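Estrogen receptor (Crassostrea gigas, PDB 4N1Y) probably regulates transcription as a constitutively active relative of steroid receptors, its ligand-controlled switch apparently vestigial. Local coordinates at residues 114-117 with 118-122; 204-207 with 208-212; 218-221 with 222-226. One frame throughout, in Å; residues are numbered along the deposited sequence.

In the fold
The three contacts follow one another along the chain, and the middle one touches both others. Contact 1 and contact 2 have centres 12 Å apart; Phe208 packs on the loop of residues 114-117, with Phe208 CE2 3.4 Å from Met116 CG, and Glu118 OE2 makes a long, weak ion pair with Arg204 NE (3.3 Å). Contact 2 and contact 3 are likewise 12 Å apart, centre to centre, and meet where Leu212 CD2 lies 3.7 Å from Val218 CG2 and Phe220 packs on Phe209 and Leu212. Contacts 1 and 3 do not touch: their nearest atoms are about 8 Å apart. Helix 34-56 reaches all three, through Leu38 at contacts 1 and 2 and Lys43 at contact 3.

Contact 1 of 3, residues 114-117 with 118-122; sequences VEMT and EIFEQ
Met116 and Phe120 carry most of the side-chain packing in this first turn of helix 117-132. Met116 CB lies over one face of the Phe120 ring, 4.2 Å from its centroid and 22° off the ring normal, a CH-pi contact offset toward the rim. The sulfur adds a Met-aromatic contact from an oblique direction, with Met116 SD 3.8 Å from Phe120 CZ. A bend at the far end of the methionine (chi3 70°) brings its methyl between Phe120 CZ and Ile119, with Met116 CE 3.7 Å from Ile119 CD1. Val114 extends the apolar patch, its CG2 coming obliquely to Phe120 CE2 at 4.3 Å.

Two backbone hydrogen bonds start the helix. Phe120 N donates to Met116 O over 2.9 Å with a nearly straight N-H...O angle of 170°, and Glu121 N donates to Thr117 O over 2.7 Å. Met116 is the N-cap residue, and the preceding Glu115 closes helix 108-113 in a Schellman motif with positive phi, so one helix ends and the next begins within a very short loop.

On the polar flank, Thr117 and Glu121 lie side by side, with Thr117 CG2 3.7 Å from Glu121 CD; the carboxylate itself forms a salt bridge with Arg154 of the second subunit. Trp111, from the helix before, meets the Phe120 ring edge-to-face. Replacing Phe120 with alanine is likely to open a gap beside Met116 and Val114 and to cost the thioether this ring, though Phe208 would still pack on Met116.

The chemistry therefore divides by side: the N-cap residue uses its backbone carbonyl for the helix and its sulfur-bearing chain for the buried core, whereas the carboxylate of Glu121 reaches the second subunit.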
# COMPACT_ATOMS: atom_id res chain seq x y z
N VAL B 114 22.51 -0.90 -9.59
CA VAL B 114 21.37 -1.35 -10.38
C VAL B 114 20.23 -0.34 -10.35
O VAL B 114 19.14 -0.62 -10.85
CB VAL B 114 20.81 -2.70 -9.90
CG1 VAL B 114 21.83 -3.79 -10.10
CG2 VAL B 114 20.38 -2.63 -8.43
N GLU B 115 20.47 0.81 -9.73
CA GLU B 115 19.53 1.92 -9.78
C GLU B 115 18.15 1.55 -9.24
O GLU B 115 17.14 1.99 -9.77
CB GLU B 115 19.44 2.43 -11.21
CG GLU B 115 20.82 2.75 -11.78
CD GLU B 115 20.81 3.12 -13.25
OE1 GLU B 115 19.72 3.08 -13.87
OE2 GLU B 115 21.89 3.41 -13.80
N MET B 116 18.13 0.74 -8.18
CA MET B 116 16.89 0.34 -7.53
C MET B 116 16.94 0.72 -6.06
O MET B 116 16.45 -0.01 -5.18
CB MET B 116 16.67 -1.15 -7.65
CG MET B 116 16.58 -1.62 -9.07
SD MET B 116 16.12 -3.35 -9.20
CE MET B 116 14.41 -3.25 -8.68
N THR B 117 17.56 1.85 -5.78
CA THR B 117 17.76 2.24 -4.40
C THR B 117 16.46 2.49 -3.65
O THR B 117 16.26 1.92 -2.58
CB THR B 117 18.64 3.48 -4.32
OG1 THR B 117 19.97 3.13 -4.75
CG2 THR B 117 18.73 3.94 -2.92
N GLU B 118 15.57 3.30 -4.21
CA GLU B 118 14.34 3.69 -3.54
C GLU B 118 13.53 2.44 -3.26
O GLU B 118 12.94 2.30 -2.19
CB GLU B 118 13.53 4.75 -4.33
CG GLU B 118 12.27 4.33 -5.10
CD GLU B 118 11.63 5.52 -5.85
OE1 GLU B 118 12.05 6.68 -5.63
OE2 GLU B 118 10.70 5.30 -6.66
N ILE B 119 13.51 1.53 -4.23
CA ILE B 119 12.84 0.25 -4.03
C ILE B 119 13.46 -0.55 -2.88
O ILE B 119 12.77 -0.88 -1.92
CB ILE B 119 12.86 -0.60 -5.30
CG1 ILE B 119 11.97 0.05 -6.37
CG2 ILE B 119 12.38 -2.02 -5.01
CD1 ILE B 119 12.11 -0.55 -7.74
N PHE B 120 14.76 -0.83 -2.95
CA PHE B 120 15.35 -1.71 -1.94
C PHE B 120 15.46 -1.07 -0.57
O PHE B 120 15.42 -1.77 0.45
CB PHE B 120 16.71 -2.20 -2.40
CG PHE B 120 16.64 -3.14 -3.55
CD1 PHE B 120 15.47 -3.83 -3.80
CD2 PHE B 120 17.73 -3.32 -4.39
CE1 PHE B 120 15.39 -4.69 -4.88
CE2 PHE B 120 17.65 -4.19 -5.46
CZ PHE B 120 16.48 -4.87 -5.70
N GLU B 121 15.54 0.26 -0.53
CA GLU B 121 15.59 0.95 0.75
C GLU B 121 14.30 0.79 1.53
O GLU B 121 14.30 0.69 2.74
CB GLU B 121 15.89 2.42 0.55
CG GLU B 121 17.34 2.79 0.70
CD GLU B 121 17.55 4.28 0.57
OE1 GLU B 121 16.68 5.05 1.05
OE2 GLU B 121 18.61 4.70 0.06
N GLN B 122 13.19 0.76 0.81
CA GLN B 122 11.90 0.53 1.42
C GLN B 122 11.77 -0.93 1.89
O GLN B 122 11.31 -1.21 3.01
CB GLN B 122 10.80 0.91 0.43
CG GLN B 122 9.42 1.02 1.04
CD GLN B 122 8.44 1.68 0.10
OE1 GLN B 122 8.58 1.59 -1.12
NE2 GLN B 122 7.46 2.37 0.66

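Contact 2 of 3, residues 204-207 with 208-212; sequences RGIA and FFQRL
A run of about two turns within the long helix 187-215 is built here by regular i to i+4 bonds, in which Arg204, Gly205, Ile206 and Ala207 accept from Phe208, Phe209, Gln210 and Arg211. Phe208 N lies 2.9 Å from Arg204 O. The bond from Arg211 N to Ala207 O is the longest of the four at 3.2 Å and also the most bent, at 145°.

Side-chain contact along this part of the helix centres on Ile206 and Gln210. With CG placed opposite its own carbonyl carbon (chi1 -69°), Gln210 runs back along the helix: its CG is 3.2 Å from Ile206 O, and its CD lies 4.0 Å from Ile206 CG2 where the two chains pass at a slant. The amide nitrogen, Gln210 NE2, makes a weak hydrogen bond to Leu228 O of the last helix. Phe209 sets its ring obliquely beside the Gly205 carbonyl, with Phe209 CD1 3.3 Å from Gly205 O, and continues onto Val42 and Met79. Phe208 extends differently, its CG opposite the backbone N (chi1 179°), and packs on Ile119 of helix 117-132.

Arg204 sends its guanidinium outward to a salt bridge with Glu203 of the second subunit. An apolar side facing the core and a charge reaching the partner chain are consistent with the long penultimate helix through which nuclear receptor ligand-binding domains commonly dimerise.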
# COMPACT_ATOMS: atom_id res chain seq x y z
N ARG B 204 6.50 0.28 -7.65
CA ARG B 204 7.72 0.84 -8.18
C ARG B 204 8.56 -0.25 -8.82
O ARG B 204 9.19 -0.04 -9.86
CB ARG B 204 8.49 1.56 -7.09
CG ARG B 204 7.76 2.78 -6.61
CD ARG B 204 8.42 3.37 -5.40
NE ARG B 204 7.84 4.67 -5.09
CZ ARG B 204 8.05 5.32 -3.96
NH1 ARG B 204 8.84 4.79 -3.03
NH2 ARG B 204 7.49 6.50 -3.76
N GLY B 205 8.55 -1.42 -8.19
CA GLY B 205 9.24 -2.58 -8.73
C GLY B 205 8.81 -2.90 -10.14
O GLY B 205 9.63 -2.97 -11.06
N ILE B 206 7.50 -3.05 -10.32
CA ILE B 206 6.95 -3.40 -11.62
C ILE B 206 7.26 -2.32 -12.65
O ILE B 206 7.70 -2.62 -13.75
CB ILE B 206 5.44 -3.65 -11.53
CG1 ILE B 206 5.19 -5.03 -10.89
CG2 ILE B 206 4.78 -3.57 -12.91
CD1 ILE B 206 3.80 -5.25 -10.43
N ALA B 207 7.09 -1.05 -12.26
CA ALA B 207 7.38 0.06 -13.16
C ALA B 207 8.83 0.01 -13.62
O ALA B 207 9.12 0.22 -14.80
CB ALA B 207 7.09 1.38 -12.51
N PHE B 208 9.73 -0.26 -12.69
CA PHE B 208 11.15 -0.35 -13.03
C PHE B 208 11.42 -1.50 -14.01
O PHE B 208 12.14 -1.33 -14.99
CB PHE B 208 12.00 -0.51 -11.77
CG PHE B 208 13.48 -0.63 -12.05
CD1 PHE B 208 14.25 0.51 -12.28
CD2 PHE B 208 14.10 -1.86 -12.03
CE1 PHE B 208 15.60 0.41 -12.53
CE2 PHE B 208 15.46 -1.96 -12.28
CZ PHE B 208 16.21 -0.82 -12.52
N PHE B 209 10.84 -2.66 -13.74
CA PHE B 209 11.06 -3.82 -14.59
C PHE B 209 10.47 -3.59 -15.99
O PHE B 209 11.01 -4.07 -16.99
CB PHE B 209 10.48 -5.06 -13.94
CG PHE B 209 11.45 -5.76 -13.03
CD1 PHE B 209 11.96 -5.12 -11.92
CD2 PHE B 209 11.85 -7.06 -13.29
CE1 PHE B 209 12.84 -5.75 -11.09
CE2 PHE B 209 12.74 -7.70 -12.45
CZ PHE B 209 13.24 -7.04 -11.36
N GLN B 210 9.37 -2.84 -16.07
CA GLN B 210 8.78 -2.52 -17.35
C GLN B 210 9.76 -1.70 -18.18
O GLN B 210 9.90 -1.92 -19.39
CB GLN B 210 7.47 -1.76 -17.19
CG GLN B 210 6.32 -2.57 -16.61
CD GLN B 210 5.06 -1.73 -16.42
OE1 GLN B 210 5.13 -0.60 -15.96
NE2 GLN B 210 3.91 -2.29 -16.80
N ARG B 211 10.49 -0.80 -17.53
CA ARG B 211 11.43 0.06 -18.25
C ARG B 211 12.73 -0.68 -18.56
O ARG B 211 13.42 -0.36 -19.51
CB ARG B 211 11.74 1.33 -17.46
CG ARG B 211 10.68 2.42 -17.53
CD ARG B 211 11.09 3.61 -16.70
NE ARG B 211 11.78 3.22 -15.48
CZ ARG B 211 12.38 4.08 -14.65
NH1 ARG B 211 12.36 5.38 -14.92
NH2 ARG B 211 12.95 3.62 -13.54
N LEU B 212 13.04 -1.67 -17.74
CA LEU B 212 14.13 -2.60 -18.03
C LEU B 212 13.80 -3.39 -19.28
O LEU B 212 14.64 -3.55 -20.17
CB LEU B 212 14.36 -3.57 -16.87
CG LEU B 212 15.57 -3.28 -15.99
CD1 LEU B 212 15.82 -4.49 -15.12
CD2 LEU B 212 16.78 -2.93 -16.83

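Contact 3 of 3, residues 218-221 with 222-226; sequences VTFC and DLLKE
The carbonyl oxygen of Cys221 accepts a hydrogen bond from the backbone: Lys225 N lies 3.0 Å from Cys221 O, in the carbonyl plane, and Lys225 CB also sits beside it, 3.2 Å from the same Cys221 O. Lys225 then doubles back along the first turn. Its CG stands opposite the backbone N (chi1 174°) and a kink at chi3 of -49° turns the ammonium group toward Asp222, where Lys225 NZ meets Asp222 OD1 at 2.7 Å in a salt bridge, nearly along the C-O direction. On the way Lys225 CE passes 3.5 Å from Phe220 O.

Cys221 is the N-cap of helix 222-229, the last helix of the chain, which by its place and leucine-rich sequence is probably the activation helix of the nuclear receptor fold. Cys221 and Leu224 both pack on Glu46 of helix 34-56, as would fit the active position of that helix. An acidic Asp222 in the opening turn probably also interacts favourably with the helix dipole.

The apolar side belongs to Phe220 and Leu224. Their side chains meet at a slant, Phe220 CD1 lying 3.9 Å from Leu224 CD2, while the aromatic ring also packs on Lys213 of helix 187-215.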
# COMPACT_ATOMS: atom_id res chain seq x y z
N VAL B 218 18.62 -5.91 -20.82
CA VAL B 218 18.43 -6.95 -19.84
C VAL B 218 17.45 -7.90 -20.48
O VAL B 218 16.44 -7.48 -21.05
CB VAL B 218 17.90 -6.39 -18.50
CG1 VAL B 218 17.23 -7.48 -17.67
CG2 VAL B 218 19.01 -5.69 -17.74
N THR B 219 17.76 -9.18 -20.43
CA THR B 219 16.93 -10.14 -21.11
C THR B 219 15.89 -10.76 -20.18
O THR B 219 16.22 -11.23 -19.10
CB THR B 219 17.79 -11.21 -21.75
OG1 THR B 219 18.33 -12.05 -20.73
CG2 THR B 219 18.95 -10.54 -22.49
N PHE B 220 14.64 -10.73 -20.60
CA PHE B 220 13.56 -11.32 -19.82
C PHE B 220 13.03 -12.56 -20.49
O PHE B 220 12.85 -12.55 -21.70
CB PHE B 220 12.37 -10.36 -19.67
CG PHE B 220 12.65 -9.15 -18.83
CD1 PHE B 220 12.01 -8.98 -17.61
CD2 PHE B 220 13.51 -8.16 -19.28
CE1 PHE B 220 12.25 -7.84 -16.84
CE2 PHE B 220 13.76 -7.03 -18.51
CZ PHE B 220 13.13 -6.87 -17.30
N CYS B 221 12.76 -13.63 -19.74
CA CYS B 221 11.99 -14.69 -20.38
C CYS B 221 10.56 -14.27 -20.36
O CYS B 221 10.19 -13.28 -19.70
CB CYS B 221 12.16 -16.09 -19.75
SG CYS B 221 13.57 -17.04 -20.37
N ASP B 222 9.76 -15.10 -21.01
CA ASP B 222 8.41 -14.77 -21.40
C ASP B 222 7.45 -14.77 -20.23
O ASP B 222 6.51 -13.99 -20.22
CB ASP B 222 7.97 -15.73 -22.48
CG ASP B 222 8.87 -15.68 -23.70
OD1 ASP B 222 9.14 -14.56 -24.17
OD2 ASP B 222 9.32 -16.73 -24.18
N LEU B 223 7.71 -15.60 -19.23
CA LEU B 223 6.87 -15.58 -18.04
C LEU B 223 6.88 -14.22 -17.37
O LEU B 223 5.82 -13.62 -17.15
CB LEU B 223 7.31 -16.63 -17.04
CG LEU B 223 6.47 -16.61 -15.75
CD1 LEU B 223 5.03 -17.02 -15.98
CD2 LEU B 223 7.11 -17.45 -14.65
N LEU B 224 8.07 -13.72 -17.07
CA LEU B 224 8.21 -12.43 -16.43
C LEU B 224 7.68 -11.36 -17.38
O LEU B 224 7.04 -10.39 -16.98
CB LEU B 224 9.67 -12.16 -16.08
CG LEU B 224 9.91 -11.16 -14.96
CD1 LEU B 224 8.98 -11.50 -13.83
CD2 LEU B 224 11.33 -11.23 -14.48
N LYS B 225 7.97 -11.56 -18.65
CA LYS B 225 7.57 -10.63 -19.67
C LYS B 225 6.02 -10.57 -19.81
O LYS B 225 5.47 -9.49 -20.04
CB LYS B 225 8.28 -10.99 -20.97
CG LYS B 225 7.88 -10.22 -22.18
CD LYS B 225 8.41 -10.97 -23.39
CE LYS B 225 9.88 -11.34 -23.20
NZ LYS B 225 10.43 -12.15 -24.32
N GLU B 226 5.32 -11.69 -19.66
CA GLU B 226 3.85 -11.63 -19.74
C GLU B 226 3.32 -10.88 -18.52
O GLU B 226 2.34 -10.14 -18.61
CB GLU B 226 3.17 -13.01 -19.82
CG GLU B 226 3.68 -13.98 -20.90
CD GLU B 226 3.06 -15.39 -20.78
OE1 GLU B 226 2.88 -15.85 -19.64
OE2 GLU B 226 2.84 -16.06 -21.82